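Local coordinates for protein chitooligosaccharide oxidase (Gibberella zeae, PDB 6Y0R) that oxidises the C1 hydroxyl of chitooligosaccharides to lactones with its bound FAD, passing the electrons to molecular oxygen to give hydrogen peroxide, at residues 99-102 against 108-111; 187-192 against 474-479; 207-210 against 215-218; 460-465 against 486-491. All coordinates share one frame; numbering follows the deposited sequence.

Contact 1 (99-102 against 108-111); sequences LGFG and LMIE. With FAD (flavin-adenine dinucleotide), chain B.
The turn 99-102, helical in its phi/psi angles at L99 to F101, comes nearest to strand 108-111 at F101 and M109, whose CA atoms are 6.0 Å apart. At its centre is a Met-aromatic contact within the FAD-binding domain of the PCMH-type flavoprotein fold. The sulfur SD of M109 sits over one face of the F101 ring, 3.8 Å from the ring centroid and only 10° off the ring normal, so that it faces the middle of the pi system rather than the rim. M109 reaches this place with CG anti to its backbone N (chi1 -172°) and an extended chain as far as SD; the bend at chi3 (74°) then carries CE over the rim of the ring, toward CE2 of F101. F101 starts away from the strand at CB, and its ring turns so that one face receives the sulfur, the two side chains crossing obliquely; the ring packs also on A52 and P61. The strand is part of a small mixed sheet, bonded through its backbone to 63-65 and 87-90, while E111 forms a salt bridge to K90. On the cofactor side, L99 and G100 line the FAD pocket: CB of L99 lies 3.6 Å from O3B of FAD, and CA of G100 is 3.8 Å from O2B of FAD. The turn therefore lies between the cofactor's adenosine ribose and the sheet. Its carbonyl G100 O is buried without a hydrogen-bond partner in the model, and the methylene CG of M109 lies 3.3 Å from that oxygen.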
# COMPACT_ATOMS: atom_id res chain seq x y z
N LEU A 99 -11.67 0.36 -3.16
CA LEU A 99 -12.22 -0.21 -1.90
C LEU A 99 -12.59 0.87 -0.88
O LEU A 99 -13.36 0.54 0.05
CB LEU A 99 -11.30 -1.29 -1.34
CG LEU A 99 -11.04 -2.48 -2.29
CD1 LEU A 99 -10.21 -3.55 -1.64
CD2 LEU A 99 -12.33 -3.08 -2.81
N GLY A 100 -12.17 2.13 -1.04
CA GLY A 100 -12.62 3.18 -0.12
C GLY A 100 -14.10 3.50 -0.37
O GLY A 100 -14.70 4.17 0.50
N PHE A 101 -14.62 3.12 -1.54
CA PHE A 101 -16.07 3.19 -1.89
C PHE A 101 -16.79 1.95 -1.39
O PHE A 101 -18.06 1.95 -1.30
CB PHE A 101 -16.27 3.31 -3.40
CG PHE A 101 -15.81 4.62 -3.97
CD1 PHE A 101 -14.46 4.92 -4.02
CD2 PHE A 101 -16.72 5.58 -4.39
CE1 PHE A 101 -14.03 6.14 -4.51
CE2 PHE A 101 -16.28 6.79 -4.89
CZ PHE A 101 -14.94 7.08 -4.94
N GLY A 102 -16.05 0.91 -1.05
CA GLY A 102 -16.64 -0.40 -0.78
C GLY A 102 -16.50 -1.40 -1.90
O GLY A 102 -16.99 -2.53 -1.69
N LEU A 108 -22.39 3.85 2.58
CA LEU A 108 -22.10 5.14 3.24
C LEU A 108 -20.59 5.29 3.16
O LEU A 108 -19.91 4.49 3.82
CB LEU A 108 -22.60 5.16 4.68
CG LEU A 108 -22.09 6.32 5.55
CD1 LEU A 108 -22.37 7.65 4.89
CD2 LEU A 108 -22.68 6.27 6.94
N MET A 109 -20.13 6.24 2.36
CA MET A 109 -18.67 6.52 2.30
C MET A 109 -18.31 7.69 3.23
O MET A 109 -18.97 8.77 3.20
CB MET A 109 -18.19 6.77 0.87
CG MET A 109 -16.65 6.86 0.77
SD MET A 109 -16.12 6.96 -0.93
CE MET A 109 -16.60 8.66 -1.28
N ILE A 110 -17.34 7.46 4.08
CA ILE A 110 -16.86 8.48 5.04
C ILE A 110 -15.54 8.99 4.47
O ILE A 110 -14.51 8.25 4.57
CB ILE A 110 -16.80 7.96 6.48
CG1 ILE A 110 -18.18 7.41 6.91
CG2 ILE A 110 -16.30 9.04 7.41
CD1 ILE A 110 -18.23 6.87 8.30
N GLU A 111 -15.61 10.17 3.85
CA GLU A 111 -14.45 10.88 3.26
C GLU A 111 -13.64 11.48 4.41
O GLU A 111 -14.19 12.28 5.19
CB GLU A 111 -14.93 11.94 2.28
CG GLU A 111 -13.80 12.80 1.76
CD GLU A 111 -12.82 12.01 0.89
OE1 GLU A 111 -13.29 11.33 -0.08
OE2 GLU A 111 -11.63 11.99 1.25
PA FAD B . -8.25 4.49 0.14
O1A FAD B . -8.80 4.09 -1.17
O2A FAD B . -8.76 5.71 0.81
O5B FAD B . -8.37 3.30 1.18
C5B FAD B . -7.73 2.04 0.97
C4B FAD B . -8.39 0.98 1.84
O4B FAD B . -8.19 1.32 3.23
C3B FAD B . -9.92 0.81 1.70
O3B FAD B . -10.32 -0.52 2.06
C2B FAD B . -10.44 1.80 2.74
O2B FAD B . -11.79 1.56 3.16
C1B FAD B . -9.44 1.60 3.85
N9A FAD B . -9.27 2.74 4.73
C8A FAD B . -8.72 3.95 4.39
N7A FAD B . -8.70 4.80 5.40
C5A FAD B . -9.29 4.11 6.46
C6A FAD B . -9.56 4.46 7.79
N6A FAD B . -9.22 5.66 8.28
N1A FAD B . -10.19 3.55 8.59
C2A FAD B . -10.53 2.37 8.03
N3A FAD B . -10.29 1.92 6.80
C4A FAD B . -9.67 2.84 6.04
N1 FAD B . 1.84 1.22 -1.73
C2 FAD B . 3.00 0.94 -1.13
O2 FAD B . 3.06 0.07 -0.18
N3 FAD B . 4.13 1.60 -1.52
C4 FAD B . 4.16 2.56 -2.51
O4 FAD B . 5.22 3.13 -2.81
C4X FAD B . 2.94 2.88 -3.15
N5 FAD B . 2.92 3.85 -4.08
C5X FAD B . 1.69 4.23 -4.58
C6 FAD B . 1.63 5.30 -5.51
C7 FAD B . 0.42 5.70 -6.05
C7M FAD B . 0.36 6.83 -7.06
C8 FAD B . -0.81 5.06 -5.61
C8M FAD B . -2.18 5.51 -6.06
C9 FAD B . -0.72 3.97 -4.72
C9A FAD B . 0.51 3.54 -4.21
N10 FAD B . 0.58 2.48 -3.29
C10 FAD B . 1.80 2.14 -2.69
C1' FAD B . -0.61 1.72 -2.89
C2' FAD B . -1.25 2.30 -1.63
O2' FAD B . -0.50 1.93 -0.47
C3' FAD B . -2.65 1.77 -1.53
O3' FAD B . -3.34 2.22 -2.72
C4' FAD B . -3.33 2.27 -0.25
O4' FAD B . -4.34 1.36 0.21
C5' FAD B . -3.92 3.63 -0.51
O5' FAD B . -4.38 4.23 0.72
P FAD B . -5.43 5.41 0.59
O1P FAD B . -5.76 5.88 1.96
O2P FAD B . -5.01 6.42 -0.40
O3P FAD B . -6.67 4.64 -0.11

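Contact 2 (187-192 against 474-479); sequences VVLPTG and AKYDPK
Both carboxylate oxygens of D477 are gripped just beyond the end of helix 466-476: OD1 accepts the backbone N-H of L481, while OD2 takes that of F482 and a salt bridge from K473. D477 holds its CG anti to the backbone N (chi1 -174°), and its OD1 lies 3.7 Å from CG of P190. The proline ring is the middle of the contact. CD of P190 lies 3.2 Å from the carbonyl oxygen of Y476, a close approach of a ring methylene to a helix-end carbonyl, and F482 packs against the same proline. Next to it, the branched end of L189 meets the Y476 ring obliquely, with CD2 of L189 3.8 Å from CD1 of Y476. The phenol is held at its far end by D204 of helix 203-212, whose L205 touches both L189 and Y476. At the outer side, a water links the segments: it accepts from NZ of K479 at 2.9 Å and donates a weak bond to P190 O. L189 and P190 belong to a type I beta turn running from L189 to G192, closed by the bond from G192 N to L189 O at 2.8 Å. Here the turn of a beta hairpin, joining strands 182-188 and 194-197 of the FAD-binding domain, docks on the C-terminal end of a helix from the berberine-bridge-enzyme-like region.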
# COMPACT_ATOMS: atom_id res chain seq x y z
N VAL A 187 -9.98 4.34 17.10
CA VAL A 187 -10.92 3.72 16.13
C VAL A 187 -12.34 4.05 16.56
O VAL A 187 -12.64 3.89 17.77
CB VAL A 187 -10.71 2.20 16.05
CG1 VAL A 187 -11.60 1.62 14.97
CG2 VAL A 187 -9.25 1.83 15.85
N VAL A 188 -13.13 4.49 15.60
CA VAL A 188 -14.60 4.59 15.74
C VAL A 188 -15.15 3.21 15.40
O VAL A 188 -15.15 2.84 14.20
CB VAL A 188 -15.22 5.70 14.89
CG1 VAL A 188 -16.75 5.67 14.99
CG2 VAL A 188 -14.66 7.08 15.30
N LEU A 189 -15.57 2.47 16.41
CA LEU A 189 -16.14 1.12 16.18
C LEU A 189 -17.46 1.22 15.45
O LEU A 189 -18.09 2.27 15.32
CB LEU A 189 -16.28 0.34 17.49
CG LEU A 189 -14.99 0.06 18.25
CD1 LEU A 189 -15.31 -0.76 19.49
CD2 LEU A 189 -13.96 -0.70 17.41
N PRO A 190 -17.94 0.11 14.88
CA PRO A 190 -19.21 0.15 14.16
C PRO A 190 -20.48 0.56 14.94
O PRO A 190 -21.46 0.88 14.30
CB PRO A 190 -19.32 -1.29 13.62
CG PRO A 190 -17.88 -1.72 13.51
CD PRO A 190 -17.22 -1.16 14.75
N THR A 191 -20.38 0.60 16.27
CA THR A 191 -21.39 1.13 17.23
C THR A 191 -21.31 2.65 17.31
O THR A 191 -22.26 3.26 17.88
CB THR A 191 -21.12 0.59 18.63
OG1 THR A 191 -19.80 0.92 19.07
CG2 THR A 191 -21.31 -0.90 18.74
N GLY A 192 -20.19 3.24 16.89
CA GLY A 192 -19.92 4.69 17.02
C GLY A 192 -19.06 4.98 18.22
O GLY A 192 -18.58 6.15 18.35
N ALA A 474 -15.60 -10.87 14.42
CA ALA A 474 -16.81 -11.26 15.17
C ALA A 474 -16.95 -10.38 16.42
O ALA A 474 -18.08 -10.04 16.78
CB ALA A 474 -16.73 -12.74 15.50
N LYS A 475 -15.84 -9.98 17.04
CA LYS A 475 -15.85 -9.17 18.29
C LYS A 475 -16.17 -7.70 17.97
O LYS A 475 -16.95 -7.08 18.69
CB LYS A 475 -14.49 -9.22 18.97
CG LYS A 475 -14.43 -8.48 20.29
CD LYS A 475 -13.18 -8.68 21.01
CE LYS A 475 -13.14 -7.76 22.22
NZ LYS A 475 -11.81 -7.83 22.83
N TYR A 476 -15.54 -7.11 16.96
CA TYR A 476 -15.64 -5.64 16.71
C TYR A 476 -16.63 -5.29 15.61
O TYR A 476 -17.19 -4.21 15.66
CB TYR A 476 -14.23 -5.08 16.45
CG TYR A 476 -13.35 -5.13 17.67
CD1 TYR A 476 -13.56 -4.24 18.71
CD2 TYR A 476 -12.34 -6.06 17.83
CE1 TYR A 476 -12.77 -4.26 19.84
CE2 TYR A 476 -11.51 -6.07 18.94
CZ TYR A 476 -11.77 -5.20 19.98
OH TYR A 476 -11.01 -5.17 21.12
N ASP A 477 -16.86 -6.15 14.60
CA ASP A 477 -17.83 -5.82 13.54
C ASP A 477 -18.66 -7.05 13.26
O ASP A 477 -18.62 -7.60 12.17
CB ASP A 477 -17.18 -5.30 12.27
CG ASP A 477 -18.12 -4.80 11.17
OD1 ASP A 477 -19.28 -4.44 11.47
OD2 ASP A 477 -17.69 -4.79 9.95
N PRO A 478 -19.45 -7.53 14.25
CA PRO A 478 -20.25 -8.75 14.07
C PRO A 478 -21.31 -8.67 12.96
O PRO A 478 -21.64 -9.71 12.35
CB PRO A 478 -20.97 -8.91 15.43
CG PRO A 478 -20.88 -7.57 16.06
CD PRO A 478 -19.56 -6.99 15.60
N LYS A 479 -21.80 -7.47 12.64
CA LYS A 479 -22.82 -7.27 11.60
C LYS A 479 -22.16 -7.10 10.22
O LYS A 479 -22.86 -6.99 9.25
CB LYS A 479 -23.72 -6.10 12.00
CG LYS A 479 -24.50 -6.35 13.29
CD LYS A 479 -25.41 -5.22 13.66
CE LYS A 479 -24.62 -4.07 14.23
NZ LYS A 479 -25.52 -2.98 14.70
O HOH W 1 -23.23 -1.28 15.19

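Contact 3 (207-210 against 215-218); sequences WGIR and NFGV. With FAD (flavin-adenine dinucleotide), chain B.
Helix 203-212 and the short loop leading from it to strand 218-228 pack together beside the adenine end of the FAD pocket. The loop returns past the helix, and F216 points its side chain toward it, with CG anti to the carbonyl carbon (chi1 -51°). CD2 of F216 lies 3.4 Å from CD1 of I209, a close apolar meeting in which the methyl comes in obliquely while the two side chains run past each other in opposite directions. In the isoleucine a chi1 of -96°, off a staggered value, together with a chi2 of 65°, places CD1 against the phenylalanine. Next to this, G208 O lies at the ring edge, near its plane, 3.6 Å from CE2 of F216. The ring can come so close to the helix because G208 has no side chain. One ring face is covered by CB of N215, 3.6 Å above the plane and over its centre; L469, V472 and K473 of helix 466-476 also pack against F216. Directly after the phenylalanine the chain reaches the cofactor: G217 O is 3.5 Å from C2A of FAD, and CA of V218 is 3.8 Å from N1A. A helix-loop-strand connection thus forms part of the adenine-binding wall of this PCMH-type FAD domain.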
# COMPACT_ATOMS: atom_id res chain seq x y z
N TRP A 207 -3.74 -5.47 16.79
CA TRP A 207 -3.22 -6.53 15.89
C TRP A 207 -3.97 -6.43 14.53
O TRP A 207 -3.27 -6.51 13.50
CB TRP A 207 -3.37 -7.90 16.55
CG TRP A 207 -2.84 -9.03 15.75
CD1 TRP A 207 -1.58 -9.51 15.70
CD2 TRP A 207 -3.61 -9.87 14.88
NE1 TRP A 207 -1.50 -10.57 14.87
CE2 TRP A 207 -2.73 -10.82 14.34
CE3 TRP A 207 -4.97 -9.90 14.54
CZ2 TRP A 207 -3.16 -11.79 13.44
CZ3 TRP A 207 -5.40 -10.88 13.67
CH2 TRP A 207 -4.50 -11.79 13.12
N GLY A 208 -5.31 -6.46 14.53
CA GLY A 208 -6.05 -6.48 13.26
C GLY A 208 -5.82 -5.25 12.44
O GLY A 208 -5.83 -5.35 11.19
N ILE A 209 -5.72 -4.07 13.08
CA ILE A 209 -5.59 -2.79 12.33
C ILE A 209 -4.25 -2.79 11.60
O ILE A 209 -4.16 -2.11 10.57
CB ILE A 209 -5.79 -1.60 13.29
CG1 ILE A 209 -7.25 -1.12 13.22
CG2 ILE A 209 -4.84 -0.43 13.08
CD1 ILE A 209 -8.21 -2.09 13.70
N ARG A 210 -3.26 -3.49 12.13
CA ARG A 210 -1.88 -3.53 11.59
C ARG A 210 -1.85 -4.60 10.50
O ARG A 210 -1.18 -5.61 10.67
CB ARG A 210 -0.84 -3.69 12.70
CG ARG A 210 -0.74 -2.46 13.61
CD ARG A 210 0.40 -2.61 14.60
NE ARG A 210 0.03 -3.71 15.49
CZ ARG A 210 0.86 -4.45 16.24
NH1 ARG A 210 0.35 -5.44 16.98
NH2 ARG A 210 2.18 -4.25 16.21
N ASN A 215 -11.36 -3.36 8.41
CA ASN A 215 -12.39 -4.38 8.79
C ASN A 215 -13.12 -4.01 10.09
O ASN A 215 -14.14 -4.67 10.35
CB ASN A 215 -11.77 -5.77 8.95
CG ASN A 215 -11.53 -6.44 7.63
OD1 ASN A 215 -12.48 -6.90 7.01
ND2 ASN A 215 -10.29 -6.43 7.14
N PHE A 216 -12.67 -3.03 10.89
CA PHE A 216 -13.04 -2.99 12.33
C PHE A 216 -13.64 -1.64 12.72
O PHE A 216 -13.80 -1.43 13.93
CB PHE A 216 -11.85 -3.38 13.20
CG PHE A 216 -11.19 -4.67 12.77
CD1 PHE A 216 -11.83 -5.89 12.91
CD2 PHE A 216 -9.93 -4.67 12.19
CE1 PHE A 216 -11.23 -7.07 12.53
CE2 PHE A 216 -9.34 -5.85 11.80
CZ PHE A 216 -9.99 -7.04 11.94
N GLY A 217 -13.94 -0.78 11.76
CA GLY A 217 -14.42 0.58 12.05
C GLY A 217 -13.57 1.62 11.34
O GLY A 217 -12.77 1.26 10.49
N VAL A 218 -13.78 2.89 11.68
CA VAL A 218 -13.04 4.02 11.04
C VAL A 218 -11.86 4.37 11.94
O VAL A 218 -12.04 4.82 13.08
CB VAL A 218 -13.92 5.23 10.76
CG1 VAL A 218 -13.09 6.29 10.03
CG2 VAL A 218 -15.19 4.93 9.99
PA FAD B . -8.25 4.49 0.14
O1A FAD B . -8.80 4.09 -1.17
O2A FAD B . -8.76 5.71 0.81
O5B FAD B . -8.37 3.30 1.18
C5B FAD B . -7.73 2.04 0.97
C4B FAD B . -8.39 0.98 1.84
O4B FAD B . -8.19 1.32 3.23
C3B FAD B . -9.92 0.81 1.70
O3B FAD B . -10.32 -0.52 2.06
C2B FAD B . -10.44 1.80 2.74
O2B FAD B . -11.79 1.56 3.16
C1B FAD B . -9.44 1.60 3.85
N9A FAD B . -9.27 2.74 4.73
C8A FAD B . -8.72 3.95 4.39
N7A FAD B . -8.70 4.80 5.40
C5A FAD B . -9.29 4.11 6.46
C6A FAD B . -9.56 4.46 7.79
N6A FAD B . -9.22 5.66 8.28
N1A FAD B . -10.19 3.55 8.59
C2A FAD B . -10.53 2.37 8.03
N3A FAD B . -10.29 1.92 6.80
C4A FAD B . -9.67 2.84 6.04
N1 FAD B . 1.84 1.22 -1.73
C2 FAD B . 3.00 0.94 -1.13
O2 FAD B . 3.06 0.07 -0.18
N3 FAD B . 4.13 1.60 -1.52
C4 FAD B . 4.16 2.56 -2.51
O4 FAD B . 5.22 3.13 -2.81
C4X FAD B . 2.94 2.88 -3.15
N5 FAD B . 2.92 3.85 -4.08
C5X FAD B . 1.69 4.23 -4.58
C6 FAD B . 1.63 5.30 -5.51
C7 FAD B . 0.42 5.70 -6.05
C7M FAD B . 0.36 6.83 -7.06
C8 FAD B . -0.81 5.06 -5.61
C8M FAD B . -2.18 5.51 -6.06
C9 FAD B . -0.72 3.97 -4.72
C9A FAD B . 0.51 3.54 -4.21
N10 FAD B . 0.58 2.48 -3.29
C10 FAD B . 1.80 2.14 -2.69
C1' FAD B . -0.61 1.72 -2.89
C2' FAD B . -1.25 2.30 -1.63
O2' FAD B . -0.50 1.93 -0.47
C3' FAD B . -2.65 1.77 -1.53
O3' FAD B . -3.34 2.22 -2.72
C4' FAD B . -3.33 2.27 -0.25
O4' FAD B . -4.34 1.36 0.21
C5' FAD B . -3.92 3.63 -0.51
O5' FAD B . -4.38 4.23 0.72
P FAD B . -5.43 5.41 0.59
O1P FAD B . -5.76 5.88 1.96
O2P FAD B . -5.01 6.42 -0.40
O3P FAD B . -6.67 4.64 -0.11

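Contact 4 (460-465 against 486-491); sequences MYWGSN and QSIKPK
The hydroxyl of Y461 donates a hydrogen bond of 2.7 Å from OH to OE1 of Q486. It approaches from above the amide's carbonyl plane, 37° out of it, and the C=O...O angle is 120°; the ring and amide planes are turned 61° apart. The extended chain of Q486 carries the amide across to the hydroxyl at the ring edge, with CB of Q486 also at the edge, in the ring plane. The backbone carbonyl oxygen of Q486 meets the indole of W462 across the contact, at its edge, 3.6 Å from CZ3. The methyl CD1 of I488 comes obliquely to the benzo part of that indole, 3.8 Å from CE3 of W462, and CB of Y461 covers one face of the indole over its centre. A second shell holds these groups. The backbone of D449 serves both partners, its N bonded to the phenol OH and its carbonyl O accepting from NE2 of Q486, while T458 OG1 binds Q486 O. The indole NE1 is bonded to G211 O, and N215 OD1 to the backbone N of I488. In this way the end of helix 454-462 packs between the C-terminal tail and helix 203-212, with L469 of helix 466-476 against W462 and K473 of the same helix against I488.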
# COMPACT_ATOMS: atom_id res chain seq x y z
N MET A 460 -5.12 -14.99 -0.02
CA MET A 460 -3.91 -14.40 -0.66
C MET A 460 -3.39 -13.24 0.21
O MET A 460 -2.15 -13.12 0.41
CB MET A 460 -4.22 -13.86 -2.05
CG MET A 460 -4.60 -14.89 -3.06
SD MET A 460 -3.14 -15.69 -3.63
CE MET A 460 -3.91 -16.79 -4.85
N TYR A 461 -4.29 -12.39 0.70
CA TYR A 461 -3.84 -11.17 1.42
C TYR A 461 -3.37 -11.48 2.84
O TYR A 461 -2.38 -10.84 3.26
CB TYR A 461 -4.92 -10.10 1.47
CG TYR A 461 -5.41 -9.59 0.13
CD1 TYR A 461 -4.55 -9.45 -0.94
CD2 TYR A 461 -6.76 -9.35 -0.07
CE1 TYR A 461 -5.00 -9.00 -2.17
CE2 TYR A 461 -7.22 -8.88 -1.28
CZ TYR A 461 -6.34 -8.71 -2.34
OH TYR A 461 -6.78 -8.32 -3.58
N TRP A 462 -4.04 -12.39 3.55
CA TRP A 462 -3.81 -12.57 5.02
C TRP A 462 -3.40 -14.01 5.38
O TRP A 462 -3.06 -14.22 6.55
CB TRP A 462 -5.00 -12.07 5.82
CG TRP A 462 -5.25 -10.60 5.63
CD1 TRP A 462 -4.42 -9.58 6.02
CD2 TRP A 462 -6.31 -9.99 4.89
NE1 TRP A 462 -4.96 -8.38 5.63
CE2 TRP A 462 -6.10 -8.60 4.90
CE3 TRP A 462 -7.45 -10.49 4.25
CZ2 TRP A 462 -7.00 -7.71 4.33
CZ3 TRP A 462 -8.30 -9.61 3.62
CH2 TRP A 462 -8.08 -8.23 3.66
N GLY A 463 -3.43 -14.97 4.44
CA GLY A 463 -2.88 -16.31 4.67
C GLY A 463 -3.34 -16.92 5.98
O GLY A 463 -4.56 -16.92 6.32
N SER A 464 -2.38 -17.40 6.76
CA SER A 464 -2.61 -18.13 8.02
C SER A 464 -3.20 -17.23 9.11
O SER A 464 -3.60 -17.76 10.16
CB SER A 464 -1.32 -18.79 8.44
OG SER A 464 -0.30 -17.83 8.60
N ASN A 465 -3.28 -15.91 8.91
CA ASN A 465 -3.89 -14.98 9.88
C ASN A 465 -5.41 -14.88 9.70
O ASN A 465 -6.05 -14.24 10.50
CB ASN A 465 -3.25 -13.58 9.77
CG ASN A 465 -1.89 -13.53 10.44
OD1 ASN A 465 -1.56 -14.41 11.25
ND2 ASN A 465 -1.09 -12.54 10.06
N GLN A 486 -13.62 -8.50 -0.82
CA GLN A 486 -12.41 -9.29 -0.49
C GLN A 486 -12.10 -9.21 1.01
O GLN A 486 -11.06 -9.66 1.37
CB GLN A 486 -11.20 -8.83 -1.31
CG GLN A 486 -11.46 -8.97 -2.80
CD GLN A 486 -10.26 -8.69 -3.68
OE1 GLN A 486 -9.45 -7.83 -3.35
NE2 GLN A 486 -10.25 -9.30 -4.86
N SER A 487 -13.06 -8.80 1.81
CA SER A 487 -12.84 -8.48 3.24
C SER A 487 -13.14 -9.71 4.10
O SER A 487 -13.55 -10.76 3.59
CB SER A 487 -13.64 -7.27 3.64
OG SER A 487 -15.03 -7.54 3.71
N ILE A 488 -12.83 -9.59 5.38
CA ILE A 488 -12.87 -10.68 6.38
C ILE A 488 -14.30 -10.89 6.84
O ILE A 488 -14.91 -9.93 7.30
CB ILE A 488 -11.93 -10.35 7.56
CG1 ILE A 488 -10.47 -10.38 7.10
CG2 ILE A 488 -12.20 -11.28 8.74
CD1 ILE A 488 -9.89 -11.74 6.85
N LYS A 489 -14.75 -12.01 6.89
CA LYS A 489 -16.13 -12.30 7.34
C LYS A 489 -16.12 -12.69 8.81
O LYS A 489 -15.23 -13.40 9.28
CB LYS A 489 -16.79 -13.37 6.46
CG LYS A 489 -17.05 -12.92 5.01
CD LYS A 489 -17.68 -14.03 4.18
CE LYS A 489 -17.98 -13.64 2.76
NZ LYS A 489 -18.56 -14.78 2.01
N PRO A 490 -17.01 -12.29 9.66
CA PRO A 490 -17.00 -12.57 11.10
C PRO A 490 -17.23 -14.06 11.41
O PRO A 490 -18.13 -14.67 10.83
CB PRO A 490 -18.11 -11.68 11.68
CG PRO A 490 -18.95 -11.26 10.51
CD PRO A 490 -18.11 -11.41 9.27
N LYS A 491 -16.37 -14.64 12.24
CA LYS A 491 -16.48 -16.06 12.67
C LYS A 491 -15.76 -16.20 14.02
O LYS A 491 -14.52 -16.14 14.03
CB LYS A 491 -15.90 -16.94 11.56
CG LYS A 491 -16.46 -18.34 11.45
CD LYS A 491 -16.04 -19.01 10.14
CE LYS A 491 -15.22 -20.27 10.33
NZ LYS A 491 -15.87 -21.22 11.26

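Along the chain, contact 1 comes first, on an inner strand of the small mixed sheet of the FAD-binding domain; contact 3 falls between the two halves of contact 2, and contact 4 interlaces with contact 2, since segment 474-479 lies between 460-465 and 486-491. Contacts 2 and 3 have centres 10 Å apart and are joined by a probable hydrogen bond from V188 N to V218 O; contacts 3 and 4, centres 12 Å apart, by one between N215 OD1 and I488 N. Contacts 1 and 3 both touch FAD and meet where I110 packs on V218, whereas contacts 1 and 4 have centres 20 Å apart and do not touch. Helix 466-476 and the tail thus tie the berberine-like region to the cofactor domain.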